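Local atomic coordinates of nickel-dependent hydrogenase large subunit (Allochromatium vinosum, PDB entry 3MYR), a protein that serves as the large subunit of a membrane-bound [NiFe] hydrogenase, carrying the nickel-iron centre at which molecular hydrogen is oxidised by an electron acceptor. Residues B[56-59]-B[64-67]; B[70-75]-B[502-507]. All coordinates share one frame; numbering follows the deposited sequence.

Contact 1. Residues B[56-59]-B[64-67]. With NFV (Ni-Fe oxidized active center), chain N.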
loop_
_atom_site.group_PDB
_atom_site.type_symbol
_atom_site.label_atom_id
_atom_site.label_comp_id
_atom_site.label_asym_id
_atom_site.label_seq_id
_atom_site.Cartn_x
_atom_site.Cartn_y
_atom_site.Cartn_z
ATOM N N PHE B 56 7.980 11.089 5.837
ATOM C CA PHE B 56 7.617 11.488 4.454
ATOM C C PHE B 56 7.498 10.292 3.517
ATOM O O PHE B 56 6.496 10.153 2.798
ATOM C CB PHE B 56 8.668 12.460 3.852
ATOM C CG PHE B 56 8.684 13.821 4.486
ATOM C CD1 PHE B 56 9.247 14.016 5.775
ATOM C CD2 PHE B 56 8.140 14.931 3.792
ATOM C CE1 PHE B 56 9.236 15.260 6.388
ATOM C CE2 PHE B 56 8.134 16.241 4.388
ATOM C CZ PHE B 56 8.695 16.418 5.700
ATOM N N VAL B 57 8.518 9.433 3.443
ATOM C CA VAL B 57 8.456 8.399 2.404
ATOM C C VAL B 57 7.517 7.233 2.780
ATOM O O VAL B 57 7.015 6.524 1.917
ATOM C CB VAL B 57 9.825 7.856 2.011
ATOM C CG1 VAL B 57 10.642 8.996 1.437
ATOM C CG2 VAL B 57 10.576 7.280 3.258
ATOM N N GLN B 58 7.199 7.077 4.050
ATOM C CA GLN B 58 6.143 6.146 4.328
ATOM C C GLN B 58 4.861 6.492 3.557
ATOM O O GLN B 58 4.130 5.582 3.102
ATOM C CB GLN B 58 5.857 6.040 5.823
ATOM C CG GLN B 58 4.883 4.846 6.065
ATOM C CD GLN B 58 4.678 4.482 7.533
ATOM O OE1 GLN B 58 4.692 5.344 8.448
ATOM N NE2 GLN B 58 4.430 3.216 7.755
ATOM N N ARG B 59 4.586 7.789 3.431
ATOM C CA ARG B 59 3.412 8.293 2.708
ATOM C C ARG B 59 3.564 8.213 1.186
ATOM O O ARG B 59 2.660 8.610 0.460
ATOM C CB ARG B 59 3.048 9.732 3.156
ATOM C CG ARG B 59 2.128 9.734 4.406
ATOM C CD ARG B 59 2.816 9.115 5.681
ATOM N NE ARG B 59 2.064 9.484 6.882
ATOM C CZ ARG B 59 2.496 9.295 8.123
ATOM N NH1 ARG B 59 3.773 8.943 8.323
ATOM N NH2 ARG B 59 1.665 9.489 9.172
ATOM N N CYS B 64 1.214 -0.729 0.898
ATOM C CA CYS B 64 2.387 -1.271 1.544
ATOM C C CYS B 64 2.812 -0.193 2.599
ATOM O O CYS B 64 3.894 0.378 2.531
ATOM C CB CYS B 64 3.536 -1.594 0.573
ATOM S SG CYS B 64 3.940 -0.090 -0.426
ATOM N N THR B 65 1.958 0.068 3.572
ATOM C CA THR B 65 2.365 0.947 4.651
ATOM C C THR B 65 3.542 0.202 5.363
ATOM O O THR B 65 3.790 -0.963 5.015
ATOM C CB THR B 65 1.206 1.217 5.608
ATOM O OG1 THR B 65 1.648 2.209 6.535
ATOM C CG2 THR B 65 0.784 -0.038 6.331
ATOM N N LEU B 66 4.299 0.903 6.201
ATOM C CA LEU B 66 5.490 0.363 6.881
ATOM C C LEU B 66 6.736 0.254 5.982
ATOM O O LEU B 66 7.842 0.583 6.408
ATOM C CB LEU B 66 5.152 -0.949 7.685
ATOM C CG LEU B 66 6.343 -1.800 8.185
ATOM C CD1 LEU B 66 5.990 -2.494 9.427
ATOM C CD2 LEU B 66 6.741 -2.822 7.108
ATOM N N VAL B 67 6.604 -0.227 4.738
ATOM C CA VAL B 67 7.848 -0.684 4.070
ATOM C C VAL B 67 8.793 0.461 3.683
ATOM O O VAL B 67 10.006 0.279 3.772
ATOM C CB VAL B 67 7.595 -1.555 2.775
ATOM C CG1 VAL B 67 6.662 -2.751 3.147
ATOM C CG2 VAL B 67 7.000 -0.665 1.674
HETATM FE FE NFV N . 4.985 -0.830 -2.345
HETATM NI NI NFV N . 2.326 0.589 -2.375
HETATM C C1 NFV N . 6.511 -0.688 -1.988
HETATM O O1 NFV N . 7.719 -0.644 -1.713
HETATM C C2 NFV N . 5.074 -2.660 -1.819
HETATM N N2 NFV N . 5.149 -3.790 -1.473
HETATM C C3 NFV N . 5.346 -1.246 -4.147
HETATM N N3 NFV N . 5.574 -1.478 -5.272
HETATM O O4 NFV N . 3.058 -1.108 -2.739
HETATM O O HOH W 1 5.205 2.637 3.281
#
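Gln58 reaches out from helix 53-58 and lays the end of its side chain against the Thr65 hydroxyl and the backbone of Leu66. With CG anti to the backbone N (chi1 -170°) and the chain extended beyond it, a long residue can bridge two segments whose nearest CA atoms, those of Gln58 and Leu66, are 6.4 Å apart. The amide carbon, Gln58 CD, lies 3.8 Å from Leu66 N. Thr65 OG1 is also hydrogen-bonded to the backbone N of His214, against which Gln58 packs. A water sits between the backbones, 3.1 Å from Gln58 O and 2.7 Å from Cys64 O, and can donate to either, although acceptors around it outnumber its protons. Leu66 sets off away from helix 53-58, and its side chain packs on Met95 and Gln99 of helix 86-112, where a branched hydrocarbon suits the interior; its backbone occupies the N-cap position of helix 67-80. Just before Thr65, Cys64 SG binds the iron at 2.3 Å, the thiolate being a soft ligand suited to such a metal; Cys558 binds the same iron. Val67 supplies a nonpolar wall, its CG2 3.5 Å from O1 of the carbon monoxide ligand on iron. Cys61 and Cys64 belong to the N-terminal CxxC motif of [NiFe] hydrogenase large subunits, which this turn between two helices carries to the active centre.

Contact 2. Residues B[70-75]-B[502-507]. With MG (magnesium ion), chain O.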
loop_
_atom_site.group_PDB
_atom_site.type_symbol
_atom_site.label_atom_id
_atom_site.label_comp_id
_atom_site.label_asym_id
_atom_site.label_seq_id
_atom_site.Cartn_x
_atom_site.Cartn_y
_atom_site.Cartn_z
ATOM N N ILE B 70 10.563 1.502 6.959
ATOM C CA ILE B 70 11.668 0.606 7.214
ATOM C C ILE B 70 12.882 0.866 6.285
ATOM O O ILE B 70 14.016 0.956 6.755
ATOM C CB ILE B 70 11.169 -0.887 7.160
ATOM C CG1 ILE B 70 10.537 -1.160 8.538
ATOM C CG2 ILE B 70 12.399 -1.846 6.958
ATOM C CD1 ILE B 70 9.824 -2.320 8.556
ATOM N N ALA B 71 12.649 0.982 4.976
ATOM C CA ALA B 71 13.753 1.214 4.040
ATOM C C ALA B 71 14.455 2.553 4.368
ATOM O O ALA B 71 15.688 2.652 4.308
ATOM C CB ALA B 71 13.209 1.255 2.604
ATOM N N SER B 72 13.655 3.562 4.752
ATOM C CA SER B 72 14.190 4.863 5.085
ATOM C C SER B 72 15.086 4.850 6.306
ATOM O O SER B 72 16.207 5.357 6.257
ATOM C CB SER B 72 13.076 5.909 5.279
ATOM O OG SER B 72 13.659 7.175 5.457
ATOM N N VAL B 73 14.647 4.246 7.410
ATOM C CA VAL B 73 15.481 4.321 8.660
ATOM C C VAL B 73 16.698 3.416 8.394
ATOM O O VAL B 73 17.797 3.693 8.888
ATOM C CB VAL B 73 14.718 3.856 9.954
ATOM C CG1 VAL B 73 13.576 4.862 10.322
ATOM C CG2 VAL B 73 14.127 2.476 9.745
ATOM N N ARG B 74 16.523 2.332 7.647
ATOM C CA ARG B 74 17.690 1.480 7.282
ATOM C C ARG B 74 18.712 2.250 6.406
ATOM O O ARG B 74 19.921 2.000 6.513
ATOM C CB ARG B 74 17.267 0.245 6.494
ATOM C CG ARG B 74 16.692 -0.868 7.365
ATOM C CD ARG B 74 16.226 -2.063 6.533
ATOM N NE ARG B 74 15.677 -3.143 7.380
ATOM C CZ ARG B 74 15.134 -4.264 6.907
ATOM N NH1 ARG B 74 15.048 -4.443 5.603
ATOM N NH2 ARG B 74 14.629 -5.192 7.735
ATOM N N ALA B 75 18.221 3.173 5.554
ATOM C CA ALA B 75 19.127 3.940 4.682
ATOM C C ALA B 75 19.963 4.847 5.545
ATOM O O ALA B 75 21.204 4.957 5.345
ATOM C CB ALA B 75 18.302 4.815 3.630
ATOM N N ALA B 502 20.892 15.689 0.905
ATOM C CA ALA B 502 21.351 16.302 -0.334
ATOM C C ALA B 502 20.739 15.568 -1.537
ATOM O O ALA B 502 20.414 16.173 -2.545
ATOM C CB ALA B 502 22.885 16.238 -0.430
ATOM N N ASN B 503 20.573 14.268 -1.430
ATOM C CA ASN B 503 19.795 13.545 -2.428
ATOM C C ASN B 503 19.092 12.409 -1.713
ATOM O O ASN B 503 19.638 11.789 -0.770
ATOM C CB ASN B 503 20.714 12.955 -3.537
ATOM C CG ASN B 503 19.941 12.645 -4.838
ATOM O OD1 ASN B 503 18.735 12.915 -4.921
ATOM N ND2 ASN B 503 20.614 12.024 -5.827
ATOM N N TYR B 504 17.939 12.046 -2.239
ATOM C CA TYR B 504 17.249 10.893 -1.741
ATOM C C TYR B 504 16.558 10.273 -2.962
ATOM O O TYR B 504 15.689 10.880 -3.593
ATOM C CB TYR B 504 16.243 11.337 -0.667
ATOM C CG TYR B 504 15.757 10.190 0.208
ATOM C CD1 TYR B 504 16.123 10.109 1.574
ATOM C CD2 TYR B 504 14.931 9.185 -0.319
ATOM C CE1 TYR B 504 15.646 9.103 2.387
ATOM C CE2 TYR B 504 14.460 8.165 0.509
ATOM C CZ TYR B 504 14.819 8.157 1.887
ATOM O OH TYR B 504 14.444 7.106 2.720
ATOM N N GLN B 505 16.863 9.028 -3.263
ATOM C CA GLN B 505 16.214 8.437 -4.425
ATOM C C GLN B 505 15.614 7.071 -4.029
ATOM O O GLN B 505 16.320 6.183 -3.510
ATOM C CB GLN B 505 17.302 8.265 -5.557
ATOM C CG GLN B 505 17.706 9.629 -6.129
ATOM C CD GLN B 505 16.544 10.225 -6.964
ATOM O OE1 GLN B 505 15.888 9.501 -7.727
ATOM N NE2 GLN B 505 16.398 11.531 -6.939
ATOM N N ALA B 506 14.357 6.868 -4.346
ATOM C CA ALA B 506 13.746 5.570 -4.089
ATOM C C ALA B 506 13.613 4.837 -5.407
ATOM O O ALA B 506 13.177 5.409 -6.392
ATOM C CB ALA B 506 12.331 5.714 -3.421
ATOM N N VAL B 507 13.950 3.553 -5.403
ATOM C CA VAL B 507 13.590 2.681 -6.508
ATOM C C VAL B 507 12.781 1.563 -5.878
ATOM O O VAL B 507 13.255 0.820 -5.028
ATOM C CB VAL B 507 14.821 2.093 -7.208
ATOM C CG1 VAL B 507 14.382 1.315 -8.446
ATOM C CG2 VAL B 507 15.865 3.224 -7.563
HETATM MG MG MG O . 12.503 7.079 -7.564
HETATM O O HOH W 2 14.450 7.256 -8.215
HETATM O O HOH W 3 12.109 5.701 -9.087
HETATM O O HOH W 4 11.971 8.640 -8.937
#
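Tyr504 OH is gripped from two sources: it shares a hydrogen bond of 2.8 Å with Ser72 OG, in which either hydroxyl could be the donor, and it is also bonded to ND1 of His492 on the adjacent strand. Ser72 meets the phenol at the edge of its ring, near the ring plane, and Ser72 CB lies 3.1 Å from Tyr504 OH. Tyrosine suits this place because its long, rigid side chain crosses from strand 500-507 to helix 67-80, where even the closest CA atoms, those of Ser72 and Ala506, are 9.2 Å apart. Its ring leaves the strand with CG anti to the backbone N (chi1 -163°), and the His492 ring meets it with the planes at about 70°. Serine on the helix is short enough to meet the phenol hydroxyl while packing against Ala53, Trp54 and Val57 of helix 53-58. Ala71, one residue earlier, packs on Leu490 and His492 of the neighbouring strand 488-497.

Farther along the strand, the backbone carbonyl of Ala506 binds magnesium, with the ion 2.1 Å from Ala506 O. Three waters, Glu42 and His561 complete six ligands, as expected for this small hard cation. Gln505 acts from the second shell: its chain, bent at chi2 (-71°), brings OE1 to within 2.7 Å of water 2, which donates to it and so is held in place. This helix-to-strand bridge thus adjoins the magnesium site of the hydrogenase large subunit, built around the C-terminal His561.

The centres of the two contacts lie about 11 Å apart, and they come in series along the chain: contact 1 closes just before helix 67-80 reaches the first segment of contact 2. Helices 53-58 and 67-80 follow one another, and the loop of contact 1 joins them. The two contacts also touch, Val57 CG2 packing 3.5 Å from Ser72 CB and 3.9 Å from Tyr504 OH. The other half of contact 2 arrives from more than 420 residues later, on strand 500-507, at one edge of the three-stranded antiparallel sheet within this chain. Sequence-distant parts of the subunit are thereby drawn together: contact 1 carries a ligand of the nickel-iron centre, and contact 2 carries one of the magnesium ion.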